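Local coordinates for protein CalsepRRP (Calystegia sepium, PDB 1JY5) that is an RNase T2-family protein of uncertain catalytic activity that may bind or cleave RNA, at residues K62-Q65 with N66-S69; A99-W102 with A103-T107; T107-S110 with P111-N115; I132-I135 with L136-G140. All coordinates share one frame; numbering follows the deposited sequence.

Interaction 1 (K62-Q65 with N66-S69). Unlike the reference sequence in segment 62-65: Gln65 (reference Glu).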
loop_
_atom_site.group_PDB
_atom_site.type_symbol
_atom_site.label_atom_id
_atom_site.label_comp_id
_atom_site.label_asym_id
_atom_site.label_seq_id
_atom_site.Cartn_x
_atom_site.Cartn_y
_atom_site.Cartn_z
ATOM N N LYS A 62 -11.468 -15.517 -10.781
ATOM C CA LYS A 62 -11.679 -15.362 -9.349
ATOM C C LYS A 62 -10.353 -15.583 -8.620
ATOM O O LYS A 62 -9.436 -16.209 -9.155
ATOM C CB LYS A 62 -12.727 -16.369 -8.860
ATOM C CG LYS A 62 -12.352 -17.813 -9.128
ATOM C CD LYS A 62 -13.556 -18.747 -9.061
ATOM C CE LYS A 62 -13.145 -20.190 -9.357
ATOM N NZ LYS A 62 -12.375 -20.321 -10.632
ATOM N N TYR A 63 -10.256 -15.064 -7.401
ATOM C CA TYR A 63 -9.043 -15.218 -6.606
ATOM C C TYR A 63 -8.676 -16.691 -6.496
ATOM O O TYR A 63 -9.506 -17.506 -6.099
ATOM C CB TYR A 63 -9.251 -14.667 -5.199
ATOM C CG TYR A 63 -8.030 -14.838 -4.330
ATOM C CD1 TYR A 63 -6.839 -14.182 -4.648
ATOM C CD2 TYR A 63 -8.054 -15.664 -3.198
ATOM C CE1 TYR A 63 -5.702 -14.337 -3.866
ATOM C CE2 TYR A 63 -6.916 -15.829 -2.401
ATOM C CZ TYR A 63 -5.745 -15.157 -2.744
ATOM O OH TYR A 63 -4.616 -15.285 -1.969
ATOM N N ASP A 64 -7.438 -17.032 -6.834
ATOM C CA ASP A 64 -6.988 -18.422 -6.764
ATOM C C ASP A 64 -5.622 -18.499 -6.088
ATOM O O ASP A 64 -4.589 -18.300 -6.731
ATOM C CB ASP A 64 -6.922 -19.021 -8.174
ATOM C CG ASP A 64 -6.385 -20.445 -8.188
ATOM O OD1 ASP A 64 -6.153 -20.971 -9.293
ATOM O OD2 ASP A 64 -6.202 -21.040 -7.105
ATOM N N GLN A 65 -5.622 -18.788 -4.788
ATOM C CA GLN A 65 -4.377 -18.879 -4.029
ATOM C C GLN A 65 -3.331 -19.774 -4.682
ATOM O O GLN A 65 -2.131 -19.583 -4.473
ATOM C CB GLN A 65 -4.653 -19.360 -2.595
ATOM C CG GLN A 65 -5.306 -20.736 -2.476
ATOM C CD GLN A 65 -4.303 -21.887 -2.507
ATOM O OE1 GLN A 65 -3.101 -21.689 -2.312
ATOM N NE2 GLN A 65 -4.803 -23.100 -2.735
ATOM N N ASN A 66 -3.768 -20.747 -5.476
ATOM C CA ASN A 66 -2.813 -21.639 -6.137
ATOM C C ASN A 66 -1.921 -20.864 -7.092
ATOM O O ASN A 66 -0.734 -21.154 -7.225
ATOM C CB ASN A 66 -3.543 -22.728 -6.914
ATOM C CG ASN A 66 -4.182 -23.747 -6.006
ATOM O OD1 ASN A 66 -3.494 -24.554 -5.380
ATOM N ND2 ASN A 66 -5.504 -23.709 -5.914
ATOM N N GLU A 67 -2.514 -19.873 -7.749
ATOM C CA GLU A 67 -1.813 -19.037 -8.717
ATOM C C GLU A 67 -0.653 -18.254 -8.121
ATOM O O GLU A 67 0.319 -17.939 -8.814
ATOM C CB GLU A 67 -2.792 -18.043 -9.333
ATOM C CG GLU A 67 -3.967 -18.673 -10.033
ATOM C CD GLU A 67 -3.634 -19.083 -11.438
ATOM O OE1 GLU A 67 -2.778 -19.977 -11.610
ATOM O OE2 GLU A 67 -4.219 -18.499 -12.376
ATOM N N ILE A 68 -0.761 -17.923 -6.840
ATOM C CA ILE A 68 0.276 -17.146 -6.187
ATOM C C ILE A 68 0.972 -17.882 -5.050
ATOM O O ILE A 68 1.604 -17.252 -4.200
ATOM C CB ILE A 68 -0.302 -15.807 -5.645
ATOM C CG1 ILE A 68 -1.471 -16.085 -4.687
ATOM C CG2 ILE A 68 -0.743 -14.926 -6.805
ATOM C CD1 ILE A 68 -2.081 -14.841 -4.066
ATOM N N SER A 69 0.897 -19.212 -5.057
ATOM C CA SER A 69 1.509 -20.017 -3.995
ATOM C C SER A 69 2.985 -19.727 -3.718
ATOM O O SER A 69 3.399 -19.703 -2.559
ATOM C CB SER A 69 1.330 -21.522 -4.272
ATOM O OG SER A 69 2.041 -21.951 -5.419
#
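Asp64 and Asn66 carry the tight part of this local turn. Asp64 OD2 accepts two donors from the one residue: Asn66 N at 2.9 Å, coming from above the carboxylate plane, and Asn66 ND2 at 3.0 Å, on the syn lone pair of OD2. Asp64 OD2 lies near the plane of the Asn66 amide, and carboxylate and amide planes stand 72° apart. The first of these bonds, from side-chain O of residue i to N of i+2, closes an Asx turn. It is backed by the main chain, where Glu67 N bonds to Asp64 O at 2.8 Å and Ile68 N to Gln65 O at 3.2 Å.

On the protein side, Ile68 CD1 meets Tyr63 near its hydroxyl end, 3.3 Å from OH, the two side chains crossing at about a right angle. Tyr63 also leans on helix 97-106, and Ile68 on Phe120. The solvent side is looser: Gln65 and Asn66 are both exposed.

With CG anti to its carbonyl carbon (chi1 -59°), Glu67 lays that atom 3.3 Å from Asp64 OD1. Were Asp64 an alanine, Asn66 N and ND2 would probably lose their shared acceptor and the amide would be free to turn. With Asp64 OD1 and Glu67 OE1 only 4.2 Å apart, the two donors on OD2 probably help to offset a mild like-charge strain.

Interaction 2 (A99-W102 with A103-T107)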
loop_
_atom_site.group_PDB
_atom_site.type_symbol
_atom_site.label_atom_id
_atom_site.label_comp_id
_atom_site.label_asym_id
_atom_site.label_seq_id
_atom_site.Cartn_x
_atom_site.Cartn_y
_atom_site.Cartn_z
ATOM N N ALA A 99 -7.390 -11.623 -1.391
ATOM C CA ALA A 99 -8.595 -11.893 -2.166
ATOM C C ALA A 99 -9.376 -10.591 -2.348
ATOM O O ALA A 99 -9.969 -10.343 -3.404
ATOM C CB ALA A 99 -9.461 -12.937 -1.460
ATOM N N TYR A 100 -9.352 -9.755 -1.315
ATOM C CA TYR A 100 -10.041 -8.461 -1.335
ATOM C C TYR A 100 -9.457 -7.513 -2.399
ATOM O O TYR A 100 -10.190 -6.960 -3.223
ATOM C CB TYR A 100 -9.947 -7.807 0.052
ATOM C CG TYR A 100 -10.455 -6.380 0.127
ATOM C CD1 TYR A 100 -11.777 -6.102 0.460
ATOM C CD2 TYR A 100 -9.603 -5.312 -0.117
ATOM C CE1 TYR A 100 -12.234 -4.788 0.553
ATOM C CE2 TYR A 100 -10.047 -3.999 -0.032
ATOM C CZ TYR A 100 -11.357 -3.739 0.304
ATOM O OH TYR A 100 -11.781 -2.423 0.400
ATOM N N GLU A 101 -8.138 -7.328 -2.371
ATOM C CA GLU A 101 -7.466 -6.447 -3.319
ATOM C C GLU A 101 -7.525 -6.985 -4.746
ATOM O O GLU A 101 -7.614 -6.215 -5.701
ATOM C CB GLU A 101 -6.007 -6.228 -2.899
ATOM C CG GLU A 101 -5.852 -5.461 -1.587
ATOM C CD GLU A 101 -6.352 -4.026 -1.681
ATOM O OE1 GLU A 101 -6.770 -3.463 -0.644
ATOM O OE2 GLU A 101 -6.315 -3.445 -2.788
ATOM N N TRP A 102 -7.466 -8.303 -4.899
ATOM C CA TRP A 102 -7.534 -8.876 -6.234
ATOM C C TRP A 102 -8.905 -8.612 -6.848
ATOM O O TRP A 102 -9.011 -8.093 -7.953
ATOM C CB TRP A 102 -7.311 -10.384 -6.214
ATOM C CG TRP A 102 -7.701 -10.972 -7.522
ATOM C CD1 TRP A 102 -8.790 -11.752 -7.781
ATOM C CD2 TRP A 102 -7.064 -10.736 -8.782
ATOM N NE1 TRP A 102 -8.873 -12.013 -9.130
ATOM C CE2 TRP A 102 -7.824 -11.400 -9.765
ATOM C CE3 TRP A 102 -5.924 -10.020 -9.175
ATOM C CZ2 TRP A 102 -7.482 -11.375 -11.122
ATOM C CZ3 TRP A 102 -5.582 -9.993 -10.527
ATOM C CH2 TRP A 102 -6.364 -10.671 -11.484
ATOM N N ALA A 103 -9.951 -8.985 -6.125
ATOM C CA ALA A 103 -11.307 -8.801 -6.615
ATOM C C ALA A 103 -11.619 -7.339 -6.899
ATOM O O ALA A 103 -12.096 -6.987 -7.980
ATOM C CB ALA A 103 -12.312 -9.363 -5.606
ATOM N N LYS A 104 -11.324 -6.484 -5.928
ATOM C CA LYS A 104 -11.624 -5.065 -6.041
ATOM C C LYS A 104 -10.752 -4.259 -7.003
ATOM O O LYS A 104 -11.267 -3.428 -7.761
ATOM C CB LYS A 104 -11.571 -4.430 -4.648
ATOM C CG LYS A 104 -12.192 -3.041 -4.559
ATOM C CD LYS A 104 -12.063 -2.499 -3.143
ATOM C CE LYS A 104 -12.866 -1.233 -2.951
ATOM N NZ LYS A 104 -12.670 -0.692 -1.586
ATOM N N HIS A 105 -9.445 -4.513 -6.992
ATOM C CA HIS A 105 -8.512 -3.756 -7.832
ATOM C C HIS A 105 -7.660 -4.554 -8.823
ATOM O O HIS A 105 -7.449 -4.119 -9.955
ATOM C CB HIS A 105 -7.566 -2.953 -6.933
ATOM C CG HIS A 105 -8.246 -1.914 -6.097
ATOM N ND1 HIS A 105 -8.773 -0.756 -6.627
ATOM C CD2 HIS A 105 -8.435 -1.830 -4.757
ATOM C CE1 HIS A 105 -9.251 -0.004 -5.655
ATOM N NE2 HIS A 105 -9.058 -0.631 -4.509
ATOM N N GLY A 106 -7.156 -5.710 -8.387
ATOM C CA GLY A 106 -6.307 -6.530 -9.240
ATOM C C GLY A 106 -6.912 -6.883 -10.587
ATOM O O GLY A 106 -6.246 -6.815 -11.625
ATOM N N THR A 107 -8.181 -7.272 -10.564
ATOM C CA THR A 107 -8.900 -7.629 -11.781
ATOM C C THR A 107 -8.923 -6.447 -12.748
ATOM O O THR A 107 -8.969 -6.633 -13.955
ATOM C CB THR A 107 -10.361 -8.031 -11.466
ATOM O OG1 THR A 107 -10.988 -6.991 -10.706
ATOM C CG2 THR A 107 -10.406 -9.333 -10.670
#
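Ala103 starts the turn by bonding its N back to Ala99 O at 3.0 Å, an ordinary helical step. Lys104 repeats that step to Tyr100 O, then runs fully extended beside the Tyr100 ring, both side chains pointing the same way, until NZ donates to Tyr100 OH at 2.8 Å.

His105 follows alongside Glu101. The imidazole edge faces the carboxylate, CD2 3.3 Å from Glu101 OE2, with the two planes only 9° apart. Trp46 engages both members of the pair: its NE1 bonds to that OE2 and its ring stacks on His105. The segment resembles the second active-site motif of RNase T2 enzymes. At Gly106 the turn widens to pi type, as its N reaches Glu101 O five residues back at 2.8 Å, an oxygen shared with His105 N; a side chain here would run into Trp102 CE3.

Thr107 N repeats the wide step to Trp102 O. The Trp102 indole, swung anti to its own N (chi1 167°), receives Thr107 CG2 over one face as a CH-pi contact, 3.7 Å from the centroid of the five-membered ring. Trp102 NE1 bonds to Ala61 O. With an alanine at Trp102 the Thr107 methyl and Gly106 would probably lose their cover, and Ala61 O its donor.

The Trp46 stack and bond hold Glu101 and His105, and Tyr100 holds Lys104; activity remains open.

Interaction 3 (T107-S110 with P111-N115)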
loop_
_atom_site.group_PDB
_atom_site.type_symbol
_atom_site.label_atom_id
_atom_site.label_comp_id
_atom_site.label_asym_id
_atom_site.label_seq_id
_atom_site.Cartn_x
_atom_site.Cartn_y
_atom_site.Cartn_z
ATOM N N THR A 107 -8.181 -7.272 -10.564
ATOM C CA THR A 107 -8.900 -7.629 -11.781
ATOM C C THR A 107 -8.923 -6.447 -12.748
ATOM O O THR A 107 -8.969 -6.633 -13.955
ATOM C CB THR A 107 -10.361 -8.031 -11.466
ATOM O OG1 THR A 107 -10.988 -6.991 -10.706
ATOM C CG2 THR A 107 -10.406 -9.333 -10.670
ATOM N N CYS A 108 -8.878 -5.229 -12.217
ATOM C CA CYS A 108 -8.910 -4.040 -13.062
ATOM C C CYS A 108 -7.546 -3.640 -13.657
ATOM O O CYS A 108 -7.450 -2.640 -14.371
ATOM C CB CYS A 108 -9.492 -2.866 -12.271
ATOM S SG CYS A 108 -11.170 -3.113 -11.576
ATOM N N SER A 109 -6.495 -4.406 -13.363
ATOM C CA SER A 109 -5.161 -4.095 -13.888
ATOM C C SER A 109 -4.910 -4.658 -15.290
ATOM O O SER A 109 -3.861 -4.402 -15.898
ATOM C CB SER A 109 -4.060 -4.589 -12.939
ATOM O OG SER A 109 -4.095 -5.993 -12.766
ATOM N N SER A 110 -5.851 -5.444 -15.801
ATOM C CA SER A 110 -5.706 -5.989 -17.146
ATOM C C SER A 110 -6.077 -4.865 -18.115
ATOM O O SER A 110 -6.864 -3.985 -17.774
ATOM C CB SER A 110 -6.634 -7.196 -17.347
ATOM O OG SER A 110 -7.991 -6.862 -17.112
ATOM N N PRO A 111 -5.521 -4.878 -19.339
ATOM C CA PRO A 111 -4.593 -5.870 -19.882
ATOM C C PRO A 111 -3.120 -5.655 -19.521
ATOM O O PRO A 111 -2.276 -6.470 -19.888
ATOM C CB PRO A 111 -4.818 -5.741 -21.380
ATOM C CG PRO A 111 -4.916 -4.253 -21.524
ATOM C CD PRO A 111 -5.834 -3.861 -20.362
ATOM N N VAL A 112 -2.801 -4.573 -18.814
ATOM C CA VAL A 112 -1.406 -4.306 -18.454
ATOM C C VAL A 112 -0.810 -5.483 -17.685
ATOM O O VAL A 112 0.288 -5.944 -17.996
ATOM C CB VAL A 112 -1.275 -3.016 -17.611
ATOM C CG1 VAL A 112 0.174 -2.803 -17.208
ATOM C CG2 VAL A 112 -1.771 -1.824 -18.414
ATOM N N LEU A 113 -1.532 -5.949 -16.671
ATOM C CA LEU A 113 -1.112 -7.102 -15.884
ATOM C C LEU A 113 -2.207 -8.109 -16.236
ATOM O O LEU A 113 -3.384 -7.879 -15.952
ATOM C CB LEU A 113 -1.096 -6.755 -14.388
ATOM C CG LEU A 113 -0.205 -5.538 -14.095
ATOM C CD1 LEU A 113 -0.144 -5.254 -12.590
ATOM C CD2 LEU A 113 1.198 -5.795 -14.631
ATOM N N GLY A 114 -1.811 -9.208 -16.877
ATOM C CA GLY A 114 -2.769 -10.193 -17.353
ATOM C C GLY A 114 -3.387 -11.228 -16.444
ATOM O O GLY A 114 -4.382 -11.854 -16.819
ATOM N N ASN A 115 -2.821 -11.429 -15.262
ATOM C CA ASN A 115 -3.369 -12.417 -14.339
ATOM C C ASN A 115 -2.961 -12.088 -12.910
ATOM O O ASN A 115 -2.185 -11.164 -12.682
ATOM C CB ASN A 115 -2.900 -13.829 -14.727
ATOM C CG ASN A 115 -1.388 -13.968 -14.723
ATOM O OD1 ASN A 115 -0.724 -13.573 -13.766
ATOM N ND2 ASN A 115 -0.838 -14.549 -15.789
#
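Leu113 N bonds back to Ser109 O at 2.9 Å and 171°, an i+4 to i link that closes an alpha turn, and the peptide between Ser110 and Pro111 inside it is cis, which brings the Ser110 and Pro111 CA atoms to 3.0 Å. A weak CA-H...O contact, Ser110 CA to Leu113 O at 3.2 Å, accompanies it.

Among the side chains, Ser109 and Leu113 do most of the touching. Ser109 OG lies between its backbone N and carbonyl carbon (chi1 61°), which sets it 3.5 Å from Leu113 CB; the hydroxyl itself is bonded to Gly106 O, so the leucine meets an oxygen whose polar need is already served. Leu113 CD1 reaches along the same serine to CB at 4.0 Å. Both residues also pack on Phe8, and Leu113 continues inward to Leu45. Val112 gives a smaller share, its CB 3.4 Å from Ser109 O. Pro111 is exposed and touches Glu4.

At the two ends the loop is tied down differently: Cys108 is joined by a disulfide to Cys58, while Asn115 OD1 accepts Glu118 N as the N-cap of helix 116-129. Ser109 to Val112, whose CA atoms lie 5.9 Å apart, fits a type VIa beta turn with a cis proline, lengthened by the i+4 bond of Leu113 into an alpha turn, which serves as a short connector from helix 97-106 to the N-capped helix 116-129.

Interaction 4 (I132-I135 with L136-G140)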
loop_
_atom_site.group_PDB
_atom_site.type_symbol
_atom_site.label_atom_id
_atom_site.label_comp_id
_atom_site.label_asym_id
_atom_site.label_seq_id
_atom_site.Cartn_x
_atom_site.Cartn_y
_atom_site.Cartn_z
ATOM N N ILE A 132 10.346 2.660 0.713
ATOM C CA ILE A 132 10.034 3.931 1.338
ATOM C C ILE A 132 10.515 3.975 2.783
ATOM O O ILE A 132 10.923 5.026 3.272
ATOM C CB ILE A 132 8.526 4.202 1.284
ATOM C CG1 ILE A 132 8.040 4.080 -0.166
ATOM C CG2 ILE A 132 8.222 5.588 1.830
ATOM C CD1 ILE A 132 8.803 4.977 -1.151
ATOM N N SER A 133 10.477 2.833 3.461
ATOM C CA SER A 133 10.924 2.762 4.850
ATOM C C SER A 133 12.409 3.112 4.948
ATOM O O SER A 133 12.834 3.776 5.893
ATOM C CB SER A 133 10.681 1.359 5.415
ATOM O OG SER A 133 9.297 1.047 5.418
ATOM N N GLU A 134 13.185 2.669 3.961
ATOM C CA GLU A 134 14.622 2.930 3.916
ATOM C C GLU A 134 14.898 4.394 3.584
ATOM O O GLU A 134 15.832 4.998 4.114
ATOM C CB GLU A 134 15.296 2.033 2.868
ATOM C CG GLU A 134 16.798 2.273 2.712
ATOM C CD GLU A 134 17.428 1.435 1.607
ATOM O OE1 GLU A 134 17.323 0.192 1.664
ATOM O OE2 GLU A 134 18.033 2.021 0.681
ATOM N N ILE A 135 14.088 4.963 2.700
ATOM C CA ILE A 135 14.260 6.359 2.320
ATOM C C ILE A 135 14.037 7.263 3.530
ATOM O O ILE A 135 14.786 8.216 3.753
ATOM C CB ILE A 135 13.281 6.760 1.201
ATOM C CG1 ILE A 135 13.700 6.089 -0.113
ATOM C CG2 ILE A 135 13.251 8.278 1.048
ATOM C CD1 ILE A 135 12.738 6.322 -1.265
ATOM N N LEU A 136 13.009 6.963 4.314
ATOM C CA LEU A 136 12.723 7.765 5.496
ATOM C C LEU A 136 13.799 7.584 6.566
ATOM O O LEU A 136 14.270 8.561 7.144
ATOM C CB LEU A 136 11.350 7.407 6.076
ATOM C CG LEU A 136 10.126 7.790 5.240
ATOM C CD1 LEU A 136 8.871 7.509 6.049
ATOM C CD2 LEU A 136 10.188 9.266 4.852
ATOM N N SER A 137 14.197 6.341 6.819
ATOM C CA SER A 137 15.212 6.075 7.833
ATOM C C SER A 137 16.522 6.803 7.547
ATOM O O SER A 137 17.137 7.365 8.453
ATOM C CB SER A 137 15.469 4.568 7.959
ATOM O OG SER A 137 15.895 4.008 6.733
ATOM N N GLU A 138 16.945 6.808 6.288
ATOM C CA GLU A 138 18.186 7.479 5.921
ATOM C C GLU A 138 18.065 9.002 6.007
ATOM O O GLU A 138 19.051 9.720 5.844
ATOM C CB GLU A 138 18.610 7.059 4.511
ATOM C CG GLU A 138 18.701 5.548 4.343
ATOM C CD GLU A 138 19.178 5.137 2.970
ATOM O OE1 GLU A 138 18.795 5.800 1.982
ATOM O OE2 GLU A 138 19.921 4.138 2.875
ATOM N N SER A 139 16.856 9.495 6.263
ATOM C CA SER A 139 16.638 10.934 6.382
ATOM C C SER A 139 16.313 11.360 7.808
ATOM O O SER A 139 15.919 12.503 8.048
ATOM C CB SER A 139 15.515 11.389 5.448
ATOM O OG SER A 139 16.007 11.625 4.142
ATOM N N GLY A 140 16.469 10.437 8.751
ATOM C CA GLY A 140 16.203 10.751 10.145
ATOM C C GLY A 140 14.795 10.450 10.625
ATOM O O GLY A 140 14.497 10.633 11.803
HETATM O O HOH W 1 16.442 9.485 2.420
#
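Glu134 and Glu138 bring two like charges together, OE2 to OE2 3.6 Å, on the exposed side of a helix that finishes in a Schellman motif. Their side chains run at a slant to each other, carboxylate planes 45° apart. With its CG anti to the carbonyl carbon (chi1 -54°), Glu138 sets that atom a tight 2.9 Å from Glu134 O. The proximity is likely to make one of the two acids harder to ionise.

The backbone of this helix is regular: Leu136 N, Ser137 N and Glu138 N bond to the carbonyls of Ile132, Ser133 and Glu134. Ser137 OG folds back over this last turn and has two carbonyls in reach, Glu134 O at 2.8 Å and Ser133 O at 3.2 Å; which takes its proton is not settled.

Leu136 CG rests 3.5 Å from Ile132 O, and both residues pack on Phe40 of strand 40-48, whose backbone N bonds to Ser133 OG. Ile135 turns to Ala161 and Leu162, so the helix packs against both strand 40-48 and helix 151-162.

A water joins Ser139 OG at 2.8 Å; its other leg, to Ile135 O, is too short to be certain. The ending depends on Gly140, whose positive phi of 93° would press a CB against the preceding carbonyl; Tyr141 N bonds to Leu136 O, and Gly140 N to Ser137 O at 3.2 Å.

Overall arrangement
Interactions 1, 2 and 3 form one cluster on the same side of the chain's centre, with interaction 2 in the middle: its centre lies 12 Å from that of interaction 1 and 11 Å from that of interaction 3. Interaction 1 packs directly against it, Tyr63 CD2 3.5 Å from Ala99 CB. Interaction 3 continues the chain through the shared Thr107 and touches at Trp102 CH2, 4.0 Å from Asn115 C. Interactions 1 and 3 do not meet, their nearest atoms being about 5 Å apart. Interaction 2 holds the segment that corresponds to the second active-site motif of RNase T2 enzymes. Interaction 4 lies across the centre, its nearest atoms about 16 Å from interaction 2.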